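Side-chain contacts in CymD (Pseudomonas putida, PDB 6Z34), which probably takes up monoaromatic hydrocarbons across the outer membrane by lateral diffusion, as a beta-barrel channel of the FadL family: residues Y145-N148 / E149-V153; G182-G186 / S187-A191. All coordinates share one frame; numbering follows the deposited sequence.

Contact 1: Y145-N148 / E149-V153; sequences YQVN and EKLSV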
loop_
_atom_site.group_PDB
_atom_site.type_symbol
_atom_site.label_atom_id
_atom_site.label_comp_id
_atom_site.label_asym_id
_atom_site.label_seq_id
_atom_site.Cartn_x
_atom_site.Cartn_y
_atom_site.Cartn_z
ATOM N N TYR A 145 -14.641 19.169 -5.739
ATOM C CA TYR A 145 -15.584 20.225 -6.071
ATOM C C TYR A 145 -16.840 20.042 -5.239
ATOM O O TYR A 145 -17.358 18.923 -5.137
ATOM C CB TYR A 145 -15.917 20.209 -7.570
ATOM C CG TYR A 145 -16.900 21.281 -8.007
ATOM C CD1 TYR A 145 -16.515 22.621 -8.085
ATOM C CD2 TYR A 145 -18.215 20.956 -8.347
ATOM C CE1 TYR A 145 -17.415 23.603 -8.494
ATOM C CE2 TYR A 145 -19.129 21.933 -8.753
ATOM C CZ TYR A 145 -18.722 23.257 -8.816
ATOM O OH TYR A 145 -19.605 24.239 -9.224
ATOM N N GLN A 146 -17.310 21.145 -4.641
ATOM C CA GLN A 146 -18.601 21.180 -3.952
ATOM C C GLN A 146 -19.672 21.458 -4.990
ATOM O O GLN A 146 -19.823 22.593 -5.449
ATOM C CB GLN A 146 -18.636 22.257 -2.875
ATOM C CG GLN A 146 -18.013 21.878 -1.554
ATOM C CD GLN A 146 -17.947 23.061 -0.611
ATOM O OE1 GLN A 146 -17.802 24.200 -1.049
ATOM N NE2 GLN A 146 -18.059 22.801 0.686
ATOM N N VAL A 147 -20.416 20.420 -5.370
ATOM C CA VAL A 147 -21.531 20.621 -6.286
ATOM C C VAL A 147 -22.584 21.516 -5.645
ATOM O O VAL A 147 -23.067 22.476 -6.260
ATOM C CB VAL A 147 -22.118 19.270 -6.715
ATOM C CG1 VAL A 147 -23.356 19.503 -7.545
ATOM C CG2 VAL A 147 -21.042 18.429 -7.483
ATOM N N ASN A 148 -22.919 21.248 -4.391
ATOM C CA ASN A 148 -23.830 22.100 -3.642
ATOM C C ASN A 148 -23.510 21.915 -2.165
ATOM O O ASN A 148 -22.471 21.339 -1.817
ATOM C CB ASN A 148 -25.294 21.754 -3.959
ATOM C CG ASN A 148 -25.592 20.285 -3.742
ATOM O OD1 ASN A 148 -25.382 19.756 -2.651
ATOM N ND2 ASN A 148 -26.054 19.612 -4.791
ATOM N N GLU A 149 -24.428 22.359 -1.305
ATOM C CA GLU A 149 -24.219 22.286 0.133
ATOM C C GLU A 149 -24.242 20.852 0.660
ATOM O O GLU A 149 -23.754 20.606 1.768
ATOM C CB GLU A 149 -25.276 23.134 0.852
ATOM C CG GLU A 149 -26.735 22.806 0.481
ATOM C CD GLU A 149 -27.162 23.372 -0.873
ATOM O OE1 GLU A 149 -26.483 24.287 -1.389
ATOM O OE2 GLU A 149 -28.181 22.893 -1.419
ATOM N N LYS A 150 -24.790 19.904 -0.092
ATOM C CA LYS A 150 -24.806 18.516 0.357
ATOM C C LYS A 150 -23.824 17.607 -0.381
ATOM O O LYS A 150 -23.261 16.701 0.238
ATOM C CB LYS A 150 -26.218 17.938 0.222
ATOM C CG LYS A 150 -27.254 18.619 1.081
ATOM C CD LYS A 150 -28.579 17.886 0.972
ATOM C CE LYS A 150 -29.630 18.486 1.896
ATOM N NZ LYS A 150 -29.020 18.829 3.209
ATOM N N LEU A 151 -23.598 17.831 -1.675
ATOM C CA LEU A 151 -22.854 16.912 -2.526
ATOM C C LEU A 151 -21.456 17.446 -2.833
ATOM O O LEU A 151 -21.307 18.578 -3.305
ATOM C CB LEU A 151 -23.613 16.660 -3.833
ATOM C CG LEU A 151 -22.789 15.778 -4.782
ATOM C CD1 LEU A 151 -22.657 14.358 -4.232
ATOM C CD2 LEU A 151 -23.387 15.752 -6.169
ATOM N N SER A 152 -20.437 16.621 -2.564
ATOM C CA SER A 152 -19.055 16.872 -2.954
ATOM C C SER A 152 -18.560 15.702 -3.790
ATOM O O SER A 152 -18.811 14.539 -3.448
ATOM C CB SER A 152 -18.146 17.034 -1.738
ATOM O OG SER A 152 -18.137 18.373 -1.289
ATOM N N VAL A 153 -17.851 16.007 -4.874
ATOM C CA VAL A 153 -17.206 15.004 -5.707
ATOM C C VAL A 153 -15.701 15.266 -5.751
ATOM O O VAL A 153 -15.234 16.392 -5.558
ATOM C CB VAL A 153 -17.781 14.986 -7.131
ATOM C CG1 VAL A 153 -19.266 14.589 -7.124
ATOM C CG2 VAL A 153 -17.550 16.335 -7.807
#
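Asn148 turns its side-chain carbonyl back into the hairpin bend, where OD1 accepts two backbone N-H groups. Lys150 N lies 2.6 Å from Asn148 OD1 in the carbonyl plane, closing an Asx turn, while Leu151 N, 2.8 Å from the same OD1, arrives from above that plane. In Asn148, chi1 54° brings CG over the bend and chi2 56° turns OD1 to the N-H groups. With an alanine here, the Lys150 and Leu151 N-H groups would probably lose their shared acceptor and the turn one of its internal ties. Tyr145 and Val153 form an antiparallel hydrogen-bonded pair, Tyr145 N to Val153 O 2.8 Å and Val153 N to Tyr145 O 3.0 Å. Leu151 O accepts weak bonds from Val147 N and Asn148 N. The side chains of Val147 and Leu151 run in the same direction, with Val147 CB 3.8 Å from Leu151 CD2, and Val147 CG2 reaches Val153 CG2 at 4.1 Å. On the face opposite Tyr145 and Val153, Gln146 CG meets Ser152 OG, which hydrogen-bonds Thr38 OG1. The bend links strands 131-146 and 151-171, with Arg93 bonding to Gln146 and Val147 on one flank and strand 198-229 pairing on the other.

Contact 2: G182-G186 / S187-A191; sequences GQVSG and SLMPA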
loop_
_atom_site.group_PDB
_atom_site.type_symbol
_atom_site.label_atom_id
_atom_site.label_comp_id
_atom_site.label_asym_id
_atom_site.label_seq_id
_atom_site.Cartn_x
_atom_site.Cartn_y
_atom_site.Cartn_z
ATOM N N GLY A 182 4.631 -27.607 -17.261
ATOM C CA GLY A 182 4.779 -26.586 -18.275
ATOM C C GLY A 182 4.811 -25.207 -17.659
ATOM O O GLY A 182 4.142 -24.291 -18.144
ATOM N N GLN A 183 5.571 -25.037 -16.579
ATOM C CA GLN A 183 5.692 -23.723 -15.962
ATOM C C GLN A 183 7.096 -23.127 -16.013
ATOM O O GLN A 183 7.230 -21.906 -15.870
ATOM C CB GLN A 183 5.206 -23.764 -14.498
ATOM C CG GLN A 183 4.072 -24.772 -14.254
ATOM C CD GLN A 183 3.503 -24.703 -12.849
ATOM O OE1 GLN A 183 3.875 -25.480 -11.981
ATOM N NE2 GLN A 183 2.654 -23.698 -12.602
ATOM N N VAL A 184 8.138 -23.939 -16.150
ATOM C CA VAL A 184 9.486 -23.445 -16.397
ATOM C C VAL A 184 9.828 -23.650 -17.863
ATOM O O VAL A 184 9.510 -24.691 -18.449
ATOM C CB VAL A 184 10.526 -24.152 -15.514
ATOM C CG1 VAL A 184 11.849 -23.408 -15.561
ATOM C CG2 VAL A 184 10.012 -24.264 -14.123
ATOM N N SER A 185 10.508 -22.674 -18.445
ATOM C CA SER A 185 10.984 -22.812 -19.809
ATOM C C SER A 185 12.336 -22.123 -19.915
ATOM O O SER A 185 12.843 -21.546 -18.946
ATOM C CB SER A 185 9.971 -22.236 -20.802
ATOM O OG SER A 185 8.662 -22.680 -20.501
ATOM N N GLY A 186 12.920 -22.191 -21.097
ATOM C CA GLY A 186 14.108 -21.402 -21.339
ATOM C C GLY A 186 15.325 -22.294 -21.470
ATOM O O GLY A 186 15.448 -23.322 -20.789
ATOM N N SER A 187 16.247 -21.884 -22.348
ATOM C CA SER A 187 17.449 -22.650 -22.661
ATOM C C SER A 187 18.374 -22.826 -21.468
ATOM O O SER A 187 19.300 -23.639 -21.544
ATOM C CB SER A 187 18.209 -21.971 -23.800
ATOM O OG SER A 187 18.267 -20.563 -23.610
ATOM N N LEU A 188 18.158 -22.082 -20.382
ATOM C CA LEU A 188 18.958 -22.238 -19.174
ATOM C C LEU A 188 18.595 -23.494 -18.389
ATOM O O LEU A 188 19.377 -23.919 -17.533
ATOM C CB LEU A 188 18.802 -20.994 -18.291
ATOM C CG LEU A 188 20.066 -20.478 -17.597
ATOM C CD1 LEU A 188 21.224 -20.348 -18.584
ATOM C CD2 LEU A 188 19.808 -19.140 -16.883
ATOM N N MET A 189 17.433 -24.097 -18.671
ATOM C CA MET A 189 17.002 -25.294 -17.942
ATOM C C MET A 189 17.944 -26.479 -18.121
ATOM O O MET A 189 18.423 -27.022 -17.106
ATOM C CB MET A 189 15.568 -25.637 -18.354
ATOM C CG MET A 189 14.516 -25.144 -17.403
ATOM S SD MET A 189 14.390 -26.229 -15.980
ATOM C CE MET A 189 14.216 -27.798 -16.805
ATOM N N PRO A 190 18.257 -26.941 -19.341
ATOM C CA PRO A 190 19.089 -28.155 -19.448
ATOM C C PRO A 190 20.510 -27.962 -18.945
ATOM O O PRO A 190 21.070 -28.875 -18.325
ATOM C CB PRO A 190 19.051 -28.476 -20.950
ATOM C CG PRO A 190 18.797 -27.159 -21.603
ATOM C CD PRO A 190 17.881 -26.422 -20.672
ATOM N N ALA A 191 21.110 -26.793 -19.194
ATOM C CA ALA A 191 22.446 -26.523 -18.675
ATOM C C ALA A 191 22.458 -26.503 -17.153
ATOM O O ALA A 191 23.466 -26.867 -16.533
ATOM C CB ALA A 191 22.968 -25.198 -19.233
#
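Gly186 and Met189 are joined by a backbone hydrogen bond that closes a turn of four residues: Met189 N lies 3.0 Å from Gly186 O, with a nearly straight N-H...O angle of 168°. The donor stands above the carbonyl plane of Gly186, well off the lone pairs. Ser187 and Leu188, at the corners, have the backbone angles of a type I turn, and the chain runs on from it into helix 188-193. Gly186 itself has a phi of 111°, at which a side chain would be jammed against the carbonyl oxygen of Ser185; the lack of a CB lets it take this positive phi while the chain is still extended, and the reversal is made next, at Ser187 and Leu188.

Among the side chains, Val184 and Met189 carry the contact, crossing at about a right angle. The CG1 methyl of Val184 meets Met189 CG at 3.7 Å and the sulfur, Met189 SD, at 3.8 Å. The bend of the methionine at chi2 (-79°) places SD, with CG, against that methyl. Met189 CB also sits close over the turn, 3.4 Å from Gly186 O, and the ring of Pro190 brings CD to 3.9 Å from the same oxygen.

Leu178 of helix 172-180 covers Val184, Ile175 and Val179 of that helix cover Met189, and Ile325 of strand 324-328 touches both. Ser187, exposed at the turn, makes a weak hydrogen bond through OG to Asp323.

The chemistry is thus divided. Between the two segments the one hydrogen bond is of backbone, and strand 324-328 holds the chain on both sides of the turn through backbone bonds of Ser185 with Asn326 and Leu188 with Thr324. The backbone sets the turn, while Val184 and Met189 supply apolar surface to Leu178, Ile175, Val179 and Ile325.

In the fold
Contact 1 and contact 2 lie on opposite sides of the centre of the chain, their centres 58 Å apart and their nearest atoms about 44 Å apart, so neither touches the other. They come in series: the hairpin of contact 1 ends in strand 151-171, which runs toward the far end of the barrel and gives way to helix 172-180, after which contact 2 follows before the chain returns along strand 198-229. The two contacts thus mark opposite ends of the barrel, and in a FadL-type channel this alternation is consistent with a short periplasmic turn at contact 1 and a longer extracellular excursion at contact 2.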